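Local atomic coordinates of exotoxin 6 (Staphylococcus aureus subsp. aureus Mu50, PDB entry 4ZYS), a protein that is a staphylococcal superantigen-like exotoxin with an OB-fold and a beta-grasp domain, and probably binds sugar-bearing host molecules. Residues D70-R75 with L130-Y135; H103-E108 with R187-I192; I51-S56 with G88-T93; E12-Y17 with L147-L152. One frame throughout, in Å; residues are numbered along the deposited sequence.

Contact 1: D70-R75 with L130-Y135; sequences DVFILR and LKELDY
F72 of strand 69-74 reaches across to the first turns of helix 130-145 and lies against E132, K131 and Y135. CG stands anti to the backbone N (chi1 -171°), which carries the ring out to the helix. A CH-pi contact lies over one face: E132 CA is 3.8 Å from the centroid of the F72 ring. The E132 chain extends alongside, its CB over the same face and its CG 3.7 Å from F72 CD2, with the carboxylate nearly parallel to the ring.

Aromatic and aliphatic packing follows. F72 turns its edge to the face of Y135 in an offset edge-to-face pair, with centroids 5.8 Å apart and planes at 61°. L74 joins the same ring, its CD1 lying 3.6 Å from Y135 CD2. K131 runs past the F72 ring edge, CD being 3.8 Å from F72 CD1.

Polar links across the contact pass through water. K131 NZ gives a hydrogen bond to water 2 at 2.7 Å, and that water donates to L74 O; NZ also bonds to I87 O.

A long, flexible lysine thus suits its place: its methylenes pack against phenylalanine and leucine while its ammonium group meets carbonyl oxygen and water. With such partners the buried lysine is likely to keep its charge where OB-fold strand and beta-grasp helix meet.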
loop_
_atom_site.group_PDB
_atom_site.type_symbol
_atom_site.label_atom_id
_atom_site.label_comp_id
_atom_site.label_asym_id
_atom_site.label_seq_id
_atom_site.Cartn_x
_atom_site.Cartn_y
_atom_site.Cartn_z
ATOM N N ASP A 70 2.348 -12.614 -2.219
ATOM C CA ASP A 70 3.164 -11.468 -2.607
ATOM C C ASP A 70 3.268 -10.597 -1.395
ATOM O O ASP A 70 2.327 -10.536 -0.603
ATOM C CB ASP A 70 2.577 -10.693 -3.801
ATOM C CG ASP A 70 2.482 -11.491 -5.084
ATOM O OD1 ASP A 70 3.078 -12.598 -5.146
ATOM O OD2 ASP A 70 1.783 -11.034 -6.013
ATOM N N VAL A 71 4.413 -9.932 -1.210
ATOM C CA VAL A 71 4.579 -9.075 -0.047
ATOM C C VAL A 71 5.056 -7.711 -0.497
ATOM O O VAL A 71 5.801 -7.592 -1.469
ATOM C CB VAL A 71 5.490 -9.684 1.075
ATOM C CG1 VAL A 71 4.941 -11.026 1.560
ATOM C CG2 VAL A 71 6.947 -9.829 0.622
ATOM N N PHE A 72 4.543 -6.677 0.194
ATOM C CA PHE A 72 4.895 -5.268 0.072
ATOM C C PHE A 72 5.258 -4.845 1.483
ATOM O O PHE A 72 4.361 -4.664 2.310
ATOM C CB PHE A 72 3.735 -4.456 -0.529
ATOM C CG PHE A 72 4.128 -3.042 -0.878
ATOM C CD1 PHE A 72 4.037 -2.023 0.067
ATOM C CD2 PHE A 72 4.605 -2.729 -2.153
ATOM C CE1 PHE A 72 4.436 -0.716 -0.240
ATOM C CE2 PHE A 72 4.970 -1.411 -2.476
ATOM C CZ PHE A 72 4.865 -0.406 -1.520
ATOM N N ILE A 73 6.568 -4.804 1.791
ATOM C CA ILE A 73 7.100 -4.568 3.134
ATOM C C ILE A 73 7.726 -3.174 3.259
ATOM O O ILE A 73 8.630 -2.794 2.512
ATOM C CB ILE A 73 8.128 -5.705 3.510
ATOM C CG1 ILE A 73 7.443 -7.106 3.560
ATOM C CG2 ILE A 73 8.947 -5.418 4.805
ATOM C CD1 ILE A 73 8.406 -8.276 3.370
ATOM N N LEU A 74 7.263 -2.457 4.265
ATOM C CA LEU A 74 7.738 -1.155 4.700
ATOM C C LEU A 74 8.036 -1.263 6.211
ATOM O O LEU A 74 7.149 -1.569 7.001
ATOM C CB LEU A 74 6.683 -0.071 4.373
ATOM C CG LEU A 74 7.050 1.392 4.670
ATOM C CD1 LEU A 74 6.196 2.303 3.847
ATOM C CD2 LEU A 74 6.795 1.730 6.136
ATOM N N ARG A 75 9.289 -1.009 6.599
ATOM C CA ARG A 75 9.738 -1.031 7.999
ATOM C C ARG A 75 9.006 -0.001 8.818
ATOM O O ARG A 75 9.145 1.196 8.556
ATOM C CB ARG A 75 11.231 -0.702 8.107
ATOM C CG ARG A 75 12.163 -1.844 8.198
ATOM C CD ARG A 75 13.584 -1.324 8.225
ATOM N NE ARG A 75 14.112 -0.995 9.563
ATOM C CZ ARG A 75 14.716 -1.865 10.377
ATOM N NH1 ARG A 75 14.793 -3.148 10.054
ATOM N NH2 ARG A 75 15.210 -1.463 11.539
ATOM N N LEU A 130 -4.208 -2.025 -0.530
ATOM C CA LEU A 130 -4.313 -0.590 -0.405
ATOM C C LEU A 130 -3.002 -0.035 0.079
ATOM O O LEU A 130 -2.672 1.081 -0.305
ATOM C CB LEU A 130 -5.460 -0.190 0.529
ATOM C CG LEU A 130 -6.863 -0.385 -0.044
ATOM C CD1 LEU A 130 -7.887 -0.017 0.966
ATOM C CD2 LEU A 130 -7.075 0.445 -1.299
ATOM N N LYS A 131 -2.207 -0.826 0.871
ATOM C CA LYS A 131 -0.864 -0.420 1.347
ATOM C C LYS A 131 0.032 -0.062 0.152
ATOM O O LYS A 131 0.707 0.974 0.206
ATOM C CB LYS A 131 -0.198 -1.539 2.181
ATOM C CG LYS A 131 1.236 -1.204 2.624
ATOM C CD LYS A 131 1.989 -2.408 3.201
ATOM C CE LYS A 131 3.200 -2.016 4.015
ATOM N NZ LYS A 131 2.824 -1.281 5.247
ATOM N N GLU A 132 0.067 -0.927 -0.900
ATOM C CA GLU A 132 0.918 -0.711 -2.087
ATOM C C GLU A 132 0.431 0.486 -2.916
ATOM O O GLU A 132 1.242 1.333 -3.299
ATOM C CB GLU A 132 0.961 -1.968 -2.965
ATOM C CG GLU A 132 1.751 -1.773 -4.250
ATOM C CD GLU A 132 1.903 -3.001 -5.121
ATOM O OE1 GLU A 132 1.805 -4.125 -4.581
ATOM O OE2 GLU A 132 2.123 -2.843 -6.345
ATOM N N LEU A 133 -0.896 0.557 -3.187
ATOM C CA LEU A 133 -1.454 1.657 -3.967
ATOM C C LEU A 133 -1.243 2.969 -3.233
ATOM O O LEU A 133 -0.882 3.952 -3.855
ATOM C CB LEU A 133 -2.951 1.433 -4.259
ATOM C CG LEU A 133 -3.256 0.351 -5.280
ATOM C CD1 LEU A 133 -4.619 -0.234 -5.059
ATOM C CD2 LEU A 133 -3.085 0.867 -6.699
ATOM N N ASP A 134 -1.434 2.971 -1.913
ATOM C CA ASP A 134 -1.271 4.161 -1.070
ATOM C C ASP A 134 0.169 4.677 -1.146
ATOM O O ASP A 134 0.369 5.836 -1.500
ATOM C CB ASP A 134 -1.673 3.855 0.381
ATOM C CG ASP A 134 -1.392 4.957 1.374
ATOM O OD1 ASP A 134 -2.034 6.028 1.271
ATOM O OD2 ASP A 134 -0.599 4.723 2.298
ATOM N N TYR A 135 1.152 3.797 -0.929
ATOM C CA TYR A 135 2.548 4.176 -0.968
ATOM C C TYR A 135 2.972 4.686 -2.340
ATOM O O TYR A 135 3.615 5.733 -2.418
ATOM C CB TYR A 135 3.454 3.004 -0.546
ATOM C CG TYR A 135 4.917 3.395 -0.500
ATOM C CD1 TYR A 135 5.707 3.338 -1.639
ATOM C CD2 TYR A 135 5.512 3.792 0.688
ATOM C CE1 TYR A 135 7.049 3.710 -1.609
ATOM C CE2 TYR A 135 6.855 4.174 0.732
ATOM C CZ TYR A 135 7.620 4.122 -0.420
ATOM O OH TYR A 135 8.942 4.484 -0.414
HETATM O O HOH W 1 3.374 -6.946 -3.369
HETATM O O HOH W 2 4.511 -1.391 7.411
#

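Contact 2: H103-E108 with R187-I192; sequences HTPILE and RQIQKI
H103 offers its imidazole NE2 to I189 O, a hydrogen bond of 2.8 Å that lies in the ring plane. CG is anti to the backbone N (chi1 -170°), which swings the ring across to the 187-192 segment; the N-H points somewhat aside, with an angle of 143° at the hydrogen. P105 follows, a compact, rigid ring that lies alongside the branched residues. Its CB rests 3.8 Å from I189 CG2 and its CG 4.0 Å from I192 CD1, all three side chains running alongside one another.

I192 uses both of its branches. CG1, beside the backbone N (chi1 -56°), carries CD1 to the proline, while CG2 meets L107 CD1 at 3.7 Å. The leucine crosses it at a slant, its bent chain bringing CD1 to the isoleucine. On the other face of the sheet I106 CB touches K191 CG, and the extended lysine chain runs out along this exposed face. E108 OE1 is linked to the same I192 O that its backbone N binds, through a water that donates to both oxygens.

The backbones form a parallel ladder: I106 N to Q190 O (3.0 Å), I192 N to I106 O (2.7 Å) and E108 N to I192 O (3.0 Å). Q190 and K191 form a classic beta bulge opposite T160.

Strands 106-111 and 189-196 are the central parallel pair of the beta-grasp sheet. L107, I189 and I192 face helix 130-145, packing on L133 and L137, while strand 117-119 flanks 106-111 and strand 155-161 flanks 189-196.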
loop_
_atom_site.group_PDB
_atom_site.type_symbol
_atom_site.label_atom_id
_atom_site.label_comp_id
_atom_site.label_asym_id
_atom_site.label_seq_id
_atom_site.Cartn_x
_atom_site.Cartn_y
_atom_site.Cartn_z
ATOM N N HIS A 103 -2.138 -3.766 -16.499
ATOM C CA HIS A 103 -3.393 -3.023 -16.495
ATOM C C HIS A 103 -3.078 -1.556 -16.309
ATOM O O HIS A 103 -2.310 -1.218 -15.418
ATOM C CB HIS A 103 -4.325 -3.534 -15.392
ATOM C CG HIS A 103 -5.699 -2.971 -15.489
ATOM N ND1 HIS A 103 -6.559 -3.351 -16.504
ATOM C CD2 HIS A 103 -6.314 -2.054 -14.709
ATOM C CE1 HIS A 103 -7.672 -2.663 -16.301
ATOM N NE2 HIS A 103 -7.563 -1.858 -15.242
ATOM N N THR A 104 -3.623 -0.684 -17.172
ATOM C CA THR A 104 -3.299 0.735 -17.099
ATOM C C THR A 104 -4.555 1.524 -16.783
ATOM O O THR A 104 -5.226 2.009 -17.692
ATOM C CB THR A 104 -2.592 1.213 -18.371
ATOM O OG1 THR A 104 -3.476 1.061 -19.477
ATOM C CG2 THR A 104 -1.308 0.463 -18.637
ATOM N N PRO A 105 -4.902 1.686 -15.496
ATOM C CA PRO A 105 -6.068 2.521 -15.177
ATOM C C PRO A 105 -5.755 3.994 -15.467
ATOM O O PRO A 105 -4.590 4.345 -15.671
ATOM C CB PRO A 105 -6.267 2.268 -13.677
ATOM C CG PRO A 105 -4.894 1.964 -13.161
ATOM C CD PRO A 105 -4.208 1.221 -14.270
ATOM N N ILE A 106 -6.775 4.848 -15.506
ATOM C CA ILE A 106 -6.530 6.265 -15.714
ATOM C C ILE A 106 -5.915 6.781 -14.448
ATOM O O ILE A 106 -6.390 6.425 -13.371
ATOM C CB ILE A 106 -7.839 7.036 -16.091
ATOM C CG1 ILE A 106 -8.322 6.707 -17.507
ATOM C CG2 ILE A 106 -7.710 8.562 -15.900
ATOM C CD1 ILE A 106 -7.255 6.696 -18.594
ATOM N N LEU A 107 -4.818 7.532 -14.550
ATOM C CA LEU A 107 -4.232 8.153 -13.368
ATOM C C LEU A 107 -4.140 9.627 -13.630
ATOM O O LEU A 107 -3.503 10.045 -14.590
ATOM C CB LEU A 107 -2.859 7.572 -12.921
ATOM C CG LEU A 107 -2.124 8.423 -11.860
ATOM C CD1 LEU A 107 -2.861 8.408 -10.482
ATOM C CD2 LEU A 107 -0.663 8.055 -11.752
ATOM N N GLU A 108 -4.792 10.417 -12.792
ATOM C CA GLU A 108 -4.736 11.874 -12.891
ATOM C C GLU A 108 -4.299 12.443 -11.569
ATOM O O GLU A 108 -4.721 11.947 -10.529
ATOM C CB GLU A 108 -6.081 12.472 -13.310
ATOM C CG GLU A 108 -6.469 12.213 -14.750
ATOM C CD GLU A 108 -7.816 12.821 -15.084
ATOM O OE1 GLU A 108 -8.817 12.427 -14.447
ATOM O OE2 GLU A 108 -7.863 13.729 -15.944
ATOM N N ARG A 187 -7.493 -6.001 -11.606
ATOM C CA ARG A 187 -8.111 -6.098 -12.924
ATOM C C ARG A 187 -9.372 -5.236 -13.026
ATOM O O ARG A 187 -9.858 -5.011 -14.134
ATOM C CB ARG A 187 -8.466 -7.555 -13.241
ATOM C CG ARG A 187 -7.290 -8.535 -13.166
ATOM C CD ARG A 187 -7.808 -9.952 -13.168
ATOM N NE ARG A 187 -8.501 -10.234 -11.917
ATOM C CZ ARG A 187 -8.983 -11.421 -11.573
ATOM N NH1 ARG A 187 -8.890 -12.452 -12.406
ATOM N NH2 ARG A 187 -9.563 -11.589 -10.390
ATOM N N GLN A 188 -9.882 -4.747 -11.869
ATOM C CA GLN A 188 -11.115 -3.972 -11.751
ATOM C C GLN A 188 -10.867 -2.470 -11.446
ATOM O O GLN A 188 -11.833 -1.708 -11.371
ATOM C CB GLN A 188 -12.024 -4.586 -10.676
ATOM C CG GLN A 188 -12.567 -5.977 -11.018
ATOM C CD GLN A 188 -13.490 -5.975 -12.205
ATOM O OE1 GLN A 188 -14.453 -5.214 -12.268
ATOM N NE2 GLN A 188 -13.209 -6.829 -13.178
ATOM N N ILE A 189 -9.605 -2.042 -11.292
ATOM C CA ILE A 189 -9.302 -0.614 -11.054
ATOM C C ILE A 189 -9.467 0.146 -12.393
ATOM O O ILE A 189 -8.770 -0.183 -13.354
ATOM C CB ILE A 189 -7.891 -0.410 -10.428
ATOM C CG1 ILE A 189 -7.776 -1.121 -9.060
ATOM C CG2 ILE A 189 -7.541 1.093 -10.333
ATOM C CD1 ILE A 189 -6.357 -1.414 -8.609
ATOM N N GLN A 190 -10.404 1.130 -12.457
ATOM C CA GLN A 190 -10.681 1.895 -13.678
ATOM C C GLN A 190 -9.980 3.264 -13.738
ATOM O O GLN A 190 -9.387 3.613 -14.769
ATOM C CB GLN A 190 -12.197 2.128 -13.842
ATOM C CG GLN A 190 -12.895 1.080 -14.666
ATOM C CD GLN A 190 -12.685 1.189 -16.150
ATOM O OE1 GLN A 190 -11.618 0.843 -16.673
ATOM N NE2 GLN A 190 -13.745 1.550 -16.868
ATOM N N LYS A 191 -10.131 4.061 -12.663
ATOM C CA LYS A 191 -9.627 5.422 -12.553
ATOM C C LYS A 191 -9.010 5.653 -11.199
ATOM O O LYS A 191 -9.485 5.106 -10.206
ATOM C CB LYS A 191 -10.777 6.437 -12.717
ATOM C CG LYS A 191 -11.311 6.663 -14.109
ATOM C CD LYS A 191 -12.312 7.814 -14.045
ATOM C CE LYS A 191 -12.429 8.598 -15.329
ATOM N NZ LYS A 191 -13.333 9.775 -15.182
ATOM N N ILE A 192 -7.986 6.506 -11.154
ATOM C CA ILE A 192 -7.324 6.940 -9.938
ATOM C C ILE A 192 -7.173 8.461 -10.029
ATOM O O ILE A 192 -6.767 9.006 -11.063
ATOM C CB ILE A 192 -5.973 6.230 -9.637
ATOM C CG1 ILE A 192 -6.129 4.688 -9.572
ATOM C CG2 ILE A 192 -5.321 6.778 -8.325
ATOM C CD1 ILE A 192 -4.739 3.909 -9.631
HETATM O O HOH W 3 -8.883 10.092 -13.044
#

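Contact 3: I51-S56 with G88-T93; sequences ISLVGS and GGVTKT
I51 and G88 meet where strand 47-52 runs parallel beside strand 84-92, the kind of parallel pairing that brings the third and fifth strands together in an OB-fold barrel. The tight part is small. S52 O accepts a nearly straight hydrogen bond from G88 N at 2.9 Å, with an angle of 170° at the hydrogen. Beside it I51 CG2 comes within 3.1 Å of G88 O, a tight contact of a methyl with the carbonyl oxygen. G88 and G89 both have positive phi, 64° at G88, a conformation that glycine adopts readily; the two together form the break in strand 84-92 before it resumes at V90.

Apolar packing extends this end inward. I51 also lies on I40, V42, V71 and I73, and V90 on I69 and F61, so the beta-branched side chains that suit strands here fill the barrel interior. L53 bends in from the side.

Further along, the two segments part. V54, G55 and S56 turn away into a loop, with G55 in a backbone shape open essentially to glycine alone. Polar residues take over: the more exposed S56 bonds through OG to D182. On the other segment the partners again lie away from the contact: T91, though buried, bonds to K125 NZ, while K92 NZ and T93 OG1 bond to K60 O and D70 OD1.

At the apolar end V90 CG2 is 3.8 Å from I51 CG2 and likewise 3.8 Å from I51 CD1, while L53 CD2 approaches V90 CG2 at 4.1 Å.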
loop_
_atom_site.group_PDB
_atom_site.type_symbol
_atom_site.label_atom_id
_atom_site.label_comp_id
_atom_site.label_asym_id
_atom_site.label_seq_id
_atom_site.Cartn_x
_atom_site.Cartn_y
_atom_site.Cartn_z
ATOM N N ILE A 51 5.234 -9.597 9.728
ATOM C CA ILE A 51 4.182 -8.740 9.214
ATOM C C ILE A 51 2.888 -8.941 9.995
ATOM O O ILE A 51 2.364 -10.055 10.041
ATOM C CB ILE A 51 3.936 -8.996 7.692
ATOM C CG1 ILE A 51 5.246 -9.028 6.861
ATOM C CG2 ILE A 51 2.915 -7.997 7.123
ATOM C CD1 ILE A 51 5.112 -9.648 5.416
ATOM N N SER A 52 2.332 -7.846 10.533
ATOM C CA SER A 52 1.028 -7.881 11.201
ATOM C C SER A 52 -0.095 -8.028 10.186
ATOM O O SER A 52 -0.156 -7.278 9.207
ATOM C CB SER A 52 0.800 -6.610 12.008
ATOM O OG SER A 52 1.606 -6.634 13.167
ATOM N N LEU A 53 -0.972 -8.996 10.434
ATOM C CA LEU A 53 -2.203 -9.258 9.694
ATOM C C LEU A 53 -3.321 -8.769 10.598
ATOM O O LEU A 53 -3.883 -9.518 11.411
ATOM C CB LEU A 53 -2.359 -10.744 9.320
ATOM C CG LEU A 53 -1.242 -11.405 8.526
ATOM C CD1 LEU A 53 -1.468 -12.894 8.462
ATOM C CD2 LEU A 53 -1.156 -10.833 7.101
ATOM N N VAL A 54 -3.557 -7.473 10.525
ATOM C CA VAL A 54 -4.559 -6.813 11.347
ATOM C C VAL A 54 -5.674 -6.348 10.395
ATOM O O VAL A 54 -5.391 -5.808 9.331
ATOM C CB VAL A 54 -3.903 -5.702 12.218
ATOM C CG1 VAL A 54 -3.623 -4.413 11.438
ATOM C CG2 VAL A 54 -4.704 -5.439 13.486
ATOM N N GLY A 55 -6.913 -6.690 10.717
ATOM C CA GLY A 55 -8.043 -6.356 9.860
ATOM C C GLY A 55 -8.615 -7.549 9.123
ATOM O O GLY A 55 -8.899 -8.581 9.738
ATOM N N SER A 56 -8.791 -7.414 7.800
ATOM C CA SER A 56 -9.398 -8.444 6.959
ATOM C C SER A 56 -8.431 -9.609 6.690
ATOM O O SER A 56 -8.836 -10.776 6.784
ATOM C CB SER A 56 -9.878 -7.841 5.638
ATOM O OG SER A 56 -8.819 -7.737 4.700
ATOM N N GLY A 88 0.300 -5.273 7.101
ATOM C CA GLY A 88 -0.455 -5.585 5.888
ATOM C C GLY A 88 0.418 -5.845 4.679
ATOM O O GLY A 88 1.525 -6.384 4.805
ATOM N N GLY A 89 -0.083 -5.457 3.514
ATOM C CA GLY A 89 0.601 -5.618 2.234
ATOM C C GLY A 89 0.883 -7.046 1.812
ATOM O O GLY A 89 1.802 -7.281 1.010
ATOM N N VAL A 90 0.111 -8.012 2.371
ATOM C CA VAL A 90 0.229 -9.441 2.050
ATOM C C VAL A 90 -0.984 -9.800 1.244
ATOM O O VAL A 90 -2.122 -9.639 1.697
ATOM C CB VAL A 90 0.448 -10.395 3.260
ATOM C CG1 VAL A 90 0.770 -11.815 2.776
ATOM C CG2 VAL A 90 1.582 -9.873 4.160
ATOM N N THR A 91 -0.734 -10.211 0.012
ATOM C CA THR A 91 -1.761 -10.546 -0.979
ATOM C C THR A 91 -1.483 -11.940 -1.596
ATOM O O THR A 91 -0.422 -12.519 -1.362
ATOM C CB THR A 91 -1.783 -9.440 -2.082
ATOM O OG1 THR A 91 -0.477 -9.285 -2.633
ATOM C CG2 THR A 91 -2.280 -8.083 -1.584
ATOM N N LYS A 92 -2.457 -12.464 -2.368
ATOM C CA LYS A 92 -2.337 -13.721 -3.097
ATOM C C LYS A 92 -1.571 -13.426 -4.378
ATOM O O LYS A 92 -1.810 -12.405 -5.019
ATOM C CB LYS A 92 -3.720 -14.343 -3.416
ATOM C CG LYS A 92 -4.628 -14.611 -2.197
ATOM C CD LYS A 92 -4.193 -15.819 -1.324
ATOM C CE LYS A 92 -4.930 -15.872 -0.003
ATOM N NZ LYS A 92 -4.919 -17.233 0.597
ATOM N N THR A 93 -0.644 -14.308 -4.743
ATOM C CA THR A 93 0.138 -14.149 -5.945
ATOM C C THR A 93 -0.753 -14.364 -7.190
ATOM O O THR A 93 -1.808 -15.001 -7.087
ATOM C CB THR A 93 1.336 -15.104 -5.924
ATOM O OG1 THR A 93 2.305 -14.587 -6.826
ATOM C CG2 THR A 93 0.969 -16.546 -6.319
#

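Contact 4: E12-Y17 with L147-L152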
loop_
_atom_site.group_PDB
_atom_site.type_symbol
_atom_site.label_atom_id
_atom_site.label_comp_id
_atom_site.label_asym_id
_atom_site.label_seq_id
_atom_site.Cartn_x
_atom_site.Cartn_y
_atom_site.Cartn_z
ATOM N N GLU A 12 6.793 14.225 9.009
ATOM C CA GLU A 12 6.472 12.855 9.411
ATOM C C GLU A 12 5.950 12.066 8.205
ATOM O O GLU A 12 6.478 11.006 7.912
ATOM C CB GLU A 12 5.439 12.856 10.555
ATOM C CG GLU A 12 5.985 13.413 11.868
ATOM C CD GLU A 12 4.988 13.805 12.946
ATOM O OE1 GLU A 12 3.758 13.733 12.709
ATOM O OE2 GLU A 12 5.453 14.231 14.027
ATOM N N LEU A 13 4.956 12.600 7.482
ATOM C CA LEU A 13 4.369 11.973 6.283
ATOM C C LEU A 13 5.429 11.815 5.158
ATOM O O LEU A 13 5.548 10.743 4.575
ATOM C CB LEU A 13 3.152 12.783 5.802
ATOM C CG LEU A 13 1.994 12.925 6.826
ATOM C CD1 LEU A 13 1.096 14.094 6.485
ATOM C CD2 LEU A 13 1.180 11.664 6.950
ATOM N N LYS A 14 6.259 12.829 4.937
ATOM C CA LYS A 14 7.331 12.747 3.952
ATOM C C LYS A 14 8.312 11.621 4.313
ATOM O O LYS A 14 8.607 10.790 3.457
ATOM C CB LYS A 14 8.077 14.081 3.819
ATOM C CG LYS A 14 8.779 14.233 2.469
ATOM C CD LYS A 14 9.690 15.445 2.450
ATOM C CE LYS A 14 10.424 15.638 1.142
ATOM N NZ LYS A 14 11.586 14.708 0.978
ATOM N N HIS A 15 8.785 11.589 5.577
ATOM C CA HIS A 15 9.739 10.595 6.055
ATOM C C HIS A 15 9.175 9.166 5.878
ATOM O O HIS A 15 9.827 8.304 5.273
ATOM C CB HIS A 15 10.119 10.871 7.527
ATOM C CG HIS A 15 11.042 9.838 8.084
ATOM N ND1 HIS A 15 12.410 9.844 7.783
ATOM C CD2 HIS A 15 10.760 8.737 8.824
ATOM C CE1 HIS A 15 12.913 8.783 8.400
ATOM N NE2 HIS A 15 11.961 8.084 9.036
ATOM N N TYR A 16 7.938 8.944 6.351
ATOM C CA TYR A 16 7.272 7.648 6.265
ATOM C C TYR A 16 7.122 7.202 4.809
ATOM O O TYR A 16 7.525 6.080 4.471
ATOM C CB TYR A 16 5.896 7.704 6.972
ATOM C CG TYR A 16 5.163 6.386 6.964
ATOM C CD1 TYR A 16 5.480 5.386 7.874
ATOM C CD2 TYR A 16 4.178 6.120 6.018
ATOM C CE1 TYR A 16 4.827 4.162 7.856
ATOM C CE2 TYR A 16 3.511 4.901 5.995
ATOM C CZ TYR A 16 3.847 3.920 6.909
ATOM O OH TYR A 16 3.202 2.715 6.890
ATOM N N TYR A 17 6.587 8.090 3.934
ATOM C CA TYR A 17 6.333 7.748 2.542
ATOM C C TYR A 17 7.596 7.784 1.655
ATOM O O TYR A 17 7.513 7.336 0.516
ATOM C CB TYR A 17 5.188 8.587 1.977
ATOM C CG TYR A 17 3.873 8.038 2.501
ATOM C CD1 TYR A 17 3.402 6.794 2.085
ATOM C CD2 TYR A 17 3.197 8.670 3.547
ATOM C CE1 TYR A 17 2.248 6.242 2.621
ATOM C CE2 TYR A 17 2.031 8.132 4.082
ATOM C CZ TYR A 17 1.549 6.926 3.603
ATOM O OH TYR A 17 0.403 6.371 4.129
ATOM N N LEU A 147 4.366 16.974 -2.944
ATOM C CA LEU A 147 3.531 16.657 -1.794
ATOM C C LEU A 147 4.432 16.513 -0.534
ATOM O O LEU A 147 5.498 15.886 -0.589
ATOM C CB LEU A 147 2.712 15.374 -2.042
ATOM C CG LEU A 147 1.733 14.917 -0.911
ATOM C CD1 LEU A 147 0.521 15.877 -0.749
ATOM C CD2 LEU A 147 1.219 13.496 -1.191
ATOM N N TYR A 148 3.999 17.140 0.572
ATOM C CA TYR A 148 4.637 17.156 1.905
ATOM C C TYR A 148 5.864 18.047 1.915
ATOM O O TYR A 148 6.764 17.905 2.740
ATOM C CB TYR A 148 4.951 15.745 2.427
ATOM C CG TYR A 148 3.763 14.807 2.415
ATOM C CD1 TYR A 148 2.512 15.226 2.863
ATOM C CD2 TYR A 148 3.897 13.489 1.988
ATOM C CE1 TYR A 148 1.409 14.375 2.826
ATOM C CE2 TYR A 148 2.816 12.611 2.007
ATOM C CZ TYR A 148 1.570 13.061 2.413
ATOM O OH TYR A 148 0.498 12.203 2.379
ATOM N N SER A 149 5.843 19.030 1.031
ATOM C CA SER A 149 6.815 20.108 0.966
ATOM C C SER A 149 6.043 21.401 0.817
ATOM O O SER A 149 4.965 21.392 0.207
ATOM C CB SER A 149 7.800 19.897 -0.172
ATOM O OG SER A 149 8.614 18.786 0.159
ATOM N N ASN A 150 6.541 22.485 1.445
ATOM C CA ASN A 150 5.965 23.834 1.379
ATOM C C ASN A 150 4.510 23.900 1.874
ATOM O O ASN A 150 3.698 24.647 1.313
ATOM C CB ASN A 150 6.051 24.407 -0.062
ATOM C CG ASN A 150 7.425 24.357 -0.687
ATOM O OD1 ASN A 150 8.273 25.240 -0.479
ATOM N ND2 ASN A 150 7.660 23.314 -1.472
ATOM N N GLY A 151 4.200 23.134 2.914
ATOM C CA GLY A 151 2.861 23.093 3.493
ATOM C C GLY A 151 1.799 22.378 2.668
ATOM O O GLY A 151 0.603 22.552 2.934
ATOM N N LEU A 152 2.216 21.564 1.661
ATOM C CA LEU A 152 1.265 20.783 0.843
ATOM C C LEU A 152 1.039 19.455 1.528
ATOM O O LEU A 152 1.792 18.515 1.323
ATOM C CB LEU A 152 1.771 20.608 -0.587
ATOM C CG LEU A 152 1.567 21.806 -1.480
ATOM C CD1 LEU A 152 2.651 21.866 -2.549
ATOM C CD2 LEU A 152 0.163 21.800 -2.095
#
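Y148 lays its ring on L13, whose CB stands 3.6 Å above the ring centroid of Y148 in a CH-pi contact only 5° off the normal. The other face of the ring is taken by L147 CG, also 3.6 Å from the plane of Y148, so the aromatic ring is clamped between two leucines, one from helix 10-17 and one the residue before it in the 147-152 segment. With chi1 at -53°, CG of the tyrosine lies beside the backbone N, and the flat ring is sent toward the helix.

Helix 10-17, the N-terminal helix, here packs against the loop between helix 130-145 and strand 155-161 of the beta-grasp domain. That loop folds back through a type I' turn from S149 to L152, with N150 and G151 suited to the positive phi angles at its corners. Y148 too has positive phi, and its N bonds to L152 O at 2.7 Å.

K14 slides past Y148 in the opposite direction. Its CB meets Y148 CB at 3.8 Å, and its methylenes run on to S149, where CE lies 3.8 Å from OG of the serine. A long lysine suits this margin, apolar near the ring and charged at its far end. The phenol OH of Y148 is gripped by L171 O and R138 NH1; Y17, whose CD2 touches Y148 CE2 at 4.2 Å, has its own OH bonded to D134 and L175.

How the contacts relate
From the N terminus, helix 10-17 opens contact 4, whose loop closes only at 147-152 and has contacts 1 and 3 nested inside it. Contact 3 joins 51-56 to 88-93 within the OB-fold domain. Contact 1 opens at 70-75, inside that loop, and closes at 130-135, so the two cross; D70 bonds to T91 and T93. Contact 2 opens after contact 3 has closed, and its segments 103-108 and 187-192 alternate with those of contacts 1 and 4. Contacts 1 and 4 tie the OB-fold side to the beta-grasp side, meeting at the D134-Y17 hydrogen bond, while contact 2 builds the beta-grasp sheet and meets contact 1 through L133 and I189.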